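Local atomic coordinates of putative TOXIN related protein (Parabacteroides distasonis ATCC 8503, PDB entry 3K0Y), a protein that is of unknown function, possibly toxin-related, and probably combines an N-terminal OB domain with a C-terminal beta sandwich, as in the NigD-like family. Residues Asn51-Ala62 with Tyr75-Thr86. Residues are numbered along the deposited sequence; the frame is centred on the assembly and turned at random.
Sequences NQRALVNFTILA and YIKVNAIHNILT
Asn79 bridges two residues of the facing strand, Asn57 and Thr59, at a classic beta bulge that interrupts the antiparallel pairing of residues 52-62 with 75-86. Both Asn79 N and Ala80 N donate to Asn57 O, the former at 2.7 Å, and the extra residue turns the Asn79 side chain toward its neighbour strand. From CB outward, Asn79 first meets the same carbonyl, CB lying 3.3 Å from Asn57 O. With CG anti to its carbonyl carbon (chi1 -57°), the amide is carried over the opposite strand. Its ND2 spends one N-H on Thr59 OG1 (2.9 Å, nearly straight at 173°) and the other on Asn57 OD1 at 3.1 Å. Both acceptors lie near the Asn79 amide plane, whereas the donor stands above the carbonyl plane of the Asn57 side chain, whose amide is almost perpendicular. An asparagine suits this place because its two N-H groups, diverging in one plane, can each serve a partner and fix the amide's rotation.

The face carrying Val56, Phe58, Ile76 and Ile81 is largely apolar, with Asn83 a polar exception near its end. Ile76 lays CD1 against Phe58 CB at 3.7 Å, and Ala54 is small enough for Ile81 CG1 to settle on its methyl. Val56 CG2 lies alongside Ile81 CD1, and Leu28 of strand 25-30 covers Val56 and Ile76.

Near the far end, Thr86 OG1 takes the place of a main-chain acceptor, receiving Arg53 N at 3.0 Å and donating to Ile84 O. Gln52 folds back to give NE2 to Arg53 O, its amide stacked, planes 15° apart, on that of Asn83, whose OD1 is hydrogen-bonded to Tyr46 OH. Bulged, strongly bent antiparallel strands with a largely apolar inner face are characteristic of the curled OB-type beta barrel, consistent with the NigD-like N-terminal domain.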
loop_
_atom_site.group_PDB
_atom_site.type_symbol
_atom_site.label_atom_id
_atom_site.label_comp_id
_atom_site.label_asym_id
_atom_site.label_seq_id
_atom_site.Cartn_x
_atom_site.Cartn_y
_atom_site.Cartn_z
ATOM N N ASN A 51 5.960 1.963 -10.306
ATOM C CA ASN A 51 4.904 1.495 -9.390
ATOM C C ASN A 51 5.394 0.930 -8.042
ATOM O O ASN A 51 4.965 -0.126 -7.588
ATOM C CB ASN A 51 4.041 0.499 -10.152
ATOM C CG ASN A 51 3.609 1.051 -11.501
ATOM O OD1 ASN A 51 4.034 0.557 -12.545
ATOM N ND2 ASN A 51 2.830 2.118 -11.480
ATOM N N GLN A 52 6.328 1.651 -7.426
ATOM C CA GLN A 52 6.984 1.222 -6.202
ATOM C C GLN A 52 6.805 2.367 -5.231
ATOM O O GLN A 52 7.029 3.519 -5.609
ATOM C CB GLN A 52 8.472 1.005 -6.486
ATOM C CG GLN A 52 9.329 0.759 -5.316
ATOM C CD GLN A 52 9.053 -0.565 -4.651
ATOM O OE1 GLN A 52 9.181 -1.598 -5.261
ATOM N NE2 GLN A 52 8.719 -0.531 -3.374
ATOM N N ARG A 53 6.387 2.075 -4.009
ATOM C CA ARG A 53 6.333 3.130 -2.980
ATOM C C ARG A 53 7.539 3.002 -2.073
ATOM O O ARG A 53 8.160 1.927 -2.004
ATOM C CB ARG A 53 5.059 3.020 -2.169
ATOM C CG ARG A 53 3.807 3.034 -3.002
ATOM C CD ARG A 53 2.694 3.850 -2.302
ATOM N NE ARG A 53 2.813 5.255 -2.661
ATOM C CZ ARG A 53 2.204 6.249 -2.011
ATOM N NH1 ARG A 53 1.455 5.998 -0.940
ATOM N NH2 ARG A 53 2.339 7.470 -2.447
ATOM N N ALA A 54 7.847 4.076 -1.370
ATOM C CA ALA A 54 8.998 4.124 -0.482
ATOM C C ALA A 54 8.710 5.071 0.677
ATOM O O ALA A 54 7.909 5.984 0.545
ATOM C CB ALA A 54 10.256 4.569 -1.213
ATOM N N LEU A 55 9.313 4.782 1.812
ATOM C CA LEU A 55 9.389 5.711 2.914
ATOM C C LEU A 55 10.622 6.599 2.670
ATOM O O LEU A 55 11.758 6.103 2.592
ATOM C CB LEU A 55 9.500 4.931 4.235
ATOM C CG LEU A 55 9.322 5.739 5.523
ATOM C CD1 LEU A 55 7.921 6.347 5.625
ATOM C CD2 LEU A 55 9.650 4.814 6.736
ATOM N N VAL A 56 10.386 7.893 2.521
ATOM C CA VAL A 56 11.407 8.848 2.154
ATOM C C VAL A 56 11.643 9.912 3.235
ATOM O O VAL A 56 10.708 10.558 3.677
ATOM C CB VAL A 56 11.049 9.571 0.836
ATOM C CG1 VAL A 56 12.173 10.501 0.433
ATOM C CG2 VAL A 56 10.745 8.536 -0.313
ATOM N N ASN A 57 12.910 10.089 3.619
ATOM C CA ASN A 57 13.357 11.145 4.516
ATOM C C ASN A 57 14.014 12.190 3.613
ATOM O O ASN A 57 15.001 11.893 2.928
ATOM C CB ASN A 57 14.355 10.583 5.514
ATOM C CG ASN A 57 14.827 11.631 6.577
ATOM O OD1 ASN A 57 14.869 12.847 6.335
ATOM N ND2 ASN A 57 15.168 11.133 7.757
ATOM N N PHE A 58 13.413 13.374 3.537
ATOM C CA PHE A 58 13.856 14.393 2.606
ATOM C C PHE A 58 13.867 15.798 3.253
ATOM O O PHE A 58 13.171 16.066 4.242
ATOM C CB PHE A 58 13.006 14.372 1.319
ATOM C CG PHE A 58 11.552 14.720 1.528
ATOM C CD1 PHE A 58 10.632 13.742 1.889
ATOM C CD2 PHE A 58 11.098 16.035 1.381
ATOM C CE1 PHE A 58 9.303 14.057 2.100
ATOM C CE2 PHE A 58 9.751 16.346 1.582
ATOM C CZ PHE A 58 8.854 15.343 1.938
ATOM N N THR A 59 14.683 16.664 2.671
ATOM C CA THR A 59 14.821 18.059 3.077
ATOM C C THR A 59 14.491 18.920 1.864
ATOM O O THR A 59 15.049 18.726 0.786
ATOM C CB THR A 59 16.248 18.337 3.522
ATOM O OG1 THR A 59 16.582 17.485 4.628
ATOM C CG2 THR A 59 16.444 19.831 3.926
ATOM N N ILE A 60 13.568 19.858 2.041
ATOM C CA ILE A 60 13.145 20.746 0.965
ATOM C C ILE A 60 14.243 21.773 0.694
ATOM O O ILE A 60 14.717 22.399 1.624
ATOM C CB ILE A 60 11.862 21.496 1.364
ATOM C CG1 ILE A 60 10.666 20.529 1.387
ATOM C CG2 ILE A 60 11.639 22.717 0.441
ATOM C CD1 ILE A 60 9.808 20.513 0.122
ATOM N N LEU A 61 14.631 21.937 -0.570
ATOM C CA LEU A 61 15.713 22.856 -0.945
ATOM C C LEU A 61 15.203 24.170 -1.546
ATOM O O LEU A 61 15.871 25.212 -1.440
ATOM C CB LEU A 61 16.662 22.190 -1.938
ATOM C CG LEU A 61 17.388 20.922 -1.473
ATOM C CD1 LEU A 61 18.367 20.444 -2.552
ATOM C CD2 LEU A 61 18.115 21.156 -0.149
ATOM N N ALA A 62 14.036 24.108 -2.191
ATOM C CA ALA A 62 13.452 25.280 -2.831
ATOM C C ALA A 62 12.035 24.956 -3.298
ATOM O O ALA A 62 11.805 23.912 -3.909
ATOM C CB ALA A 62 14.329 25.764 -4.005
ATOM N N TYR A 75 12.127 21.046 -5.299
ATOM C CA TYR A 75 13.432 20.394 -5.315
ATOM C C TYR A 75 13.744 19.864 -3.926
ATOM O O TYR A 75 13.478 20.533 -2.935
ATOM C CB TYR A 75 14.532 21.377 -5.744
ATOM C CG TYR A 75 14.478 21.792 -7.203
ATOM C CD1 TYR A 75 15.031 20.988 -8.194
ATOM C CD2 TYR A 75 13.904 23.004 -7.584
ATOM C CE1 TYR A 75 14.998 21.360 -9.530
ATOM C CE2 TYR A 75 13.869 23.400 -8.927
ATOM C CZ TYR A 75 14.419 22.566 -9.894
ATOM O OH TYR A 75 14.388 22.935 -11.220
ATOM N N ILE A 76 14.319 18.668 -3.846
ATOM C CA ILE A 76 14.664 18.084 -2.542
ATOM C C ILE A 76 16.030 17.443 -2.492
ATOM O O ILE A 76 16.654 17.202 -3.521
ATOM C CB ILE A 76 13.591 17.051 -2.057
ATOM C CG1 ILE A 76 13.630 15.751 -2.884
ATOM C CG2 ILE A 76 12.199 17.703 -2.051
ATOM C CD1 ILE A 76 12.760 14.578 -2.318
ATOM N N LYS A 77 16.508 17.238 -1.268
ATOM C CA LYS A 77 17.562 16.274 -1.000
ATOM C C LYS A 77 16.918 15.021 -0.392
ATOM O O LYS A 77 16.241 15.090 0.644
ATOM C CB LYS A 77 18.579 16.815 -0.025
ATOM C CG LYS A 77 19.675 15.816 0.339
ATOM C CD LYS A 77 20.716 16.472 1.222
ATOM C CE LYS A 77 21.595 15.443 1.892
ATOM N NZ LYS A 77 22.549 14.820 0.953
ATOM N N VAL A 78 17.110 13.892 -1.057
ATOM C CA VAL A 78 16.759 12.605 -0.502
ATOM C C VAL A 78 17.807 12.270 0.551
ATOM O O VAL A 78 18.956 12.077 0.231
ATOM C CB VAL A 78 16.734 11.517 -1.621
ATOM C CG1 VAL A 78 16.558 10.106 -1.031
ATOM C CG2 VAL A 78 15.615 11.843 -2.634
ATOM N N ASN A 79 17.419 12.253 1.815
ATOM C CA ASN A 79 18.338 11.856 2.876
ATOM C C ASN A 79 18.389 10.350 3.005
ATOM O O ASN A 79 19.465 9.778 3.201
ATOM C CB ASN A 79 17.938 12.471 4.202
ATOM C CG ASN A 79 17.852 14.012 4.135
ATOM O OD1 ASN A 79 18.745 14.675 3.602
ATOM N ND2 ASN A 79 16.757 14.563 4.640
ATOM N N ALA A 80 17.224 9.715 2.919
ATOM C CA ALA A 80 17.144 8.256 2.923
ATOM C C ALA A 80 15.881 7.821 2.182
ATOM O O ALA A 80 14.946 8.572 2.039
ATOM C CB ALA A 80 17.168 7.694 4.374
ATOM N N ILE A 81 15.875 6.604 1.683
ATOM C CA ILE A 81 14.726 6.105 0.950
ATOM C C ILE A 81 14.705 4.591 1.170
ATOM O O ILE A 81 15.683 3.881 0.860
ATOM C CB ILE A 81 14.792 6.524 -0.544
ATOM C CG1 ILE A 81 13.658 5.890 -1.346
ATOM C CG2 ILE A 81 16.172 6.157 -1.131
ATOM C CD1 ILE A 81 13.401 6.588 -2.648
ATOM N N HIS A 82 13.620 4.140 1.792
ATOM C CA HIS A 82 13.421 2.743 2.145
ATOM C C HIS A 82 12.182 2.224 1.428
ATOM O O HIS A 82 11.075 2.623 1.751
ATOM C CB HIS A 82 13.223 2.617 3.657
ATOM C CG HIS A 82 14.181 3.434 4.467
ATOM N ND1 HIS A 82 15.520 3.144 4.545
ATOM C CD2 HIS A 82 13.982 4.521 5.259
ATOM C CE1 HIS A 82 16.113 4.024 5.337
ATOM N NE2 HIS A 82 15.197 4.859 5.790
ATOM N N ASN A 83 12.367 1.340 0.451
ATOM C CA ASN A 83 11.230 0.800 -0.270
ATOM C C ASN A 83 10.218 0.124 0.653
ATOM O O ASN A 83 10.567 -0.502 1.649
ATOM C CB ASN A 83 11.700 -0.185 -1.315
ATOM C CG ASN A 83 12.384 0.500 -2.480
ATOM O OD1 ASN A 83 12.432 1.738 -2.542
ATOM N ND2 ASN A 83 12.922 -0.295 -3.408
ATOM N N ILE A 84 8.956 0.310 0.309
ATOM C CA ILE A 84 7.855 -0.323 0.984
ATOM C C ILE A 84 7.415 -1.447 0.027
ATOM O O ILE A 84 7.287 -1.231 -1.175
ATOM C CB ILE A 84 6.722 0.689 1.240
ATOM C CG1 ILE A 84 7.151 1.697 2.296
ATOM C CG2 ILE A 84 5.418 -0.029 1.628
ATOM C CD1 ILE A 84 6.235 2.943 2.408
ATOM N N LEU A 85 7.207 -2.644 0.552
ATOM C CA LEU A 85 6.669 -3.722 -0.271
ATOM C C LEU A 85 5.398 -3.230 -1.031
ATOM O O LEU A 85 4.412 -2.837 -0.408
ATOM C CB LEU A 85 6.327 -4.939 0.592
ATOM C CG LEU A 85 5.649 -6.077 -0.136
ATOM C CD1 LEU A 85 6.705 -6.747 -1.225
ATOM C CD2 LEU A 85 5.129 -7.123 0.807
ATOM N N THR A 86 5.453 -3.249 -2.361
ATOM C CA THR A 86 4.392 -2.754 -3.232
ATOM C C THR A 86 3.922 -3.846 -4.191
ATOM O O THR A 86 4.708 -4.352 -4.956
ATOM C CB THR A 86 4.876 -1.493 -3.983
ATOM O OG1 THR A 86 5.305 -0.527 -2.985
ATOM C CG2 THR A 86 3.723 -0.896 -4.827
HETATM O O HOH W 1 8.156 -3.697 -3.562
#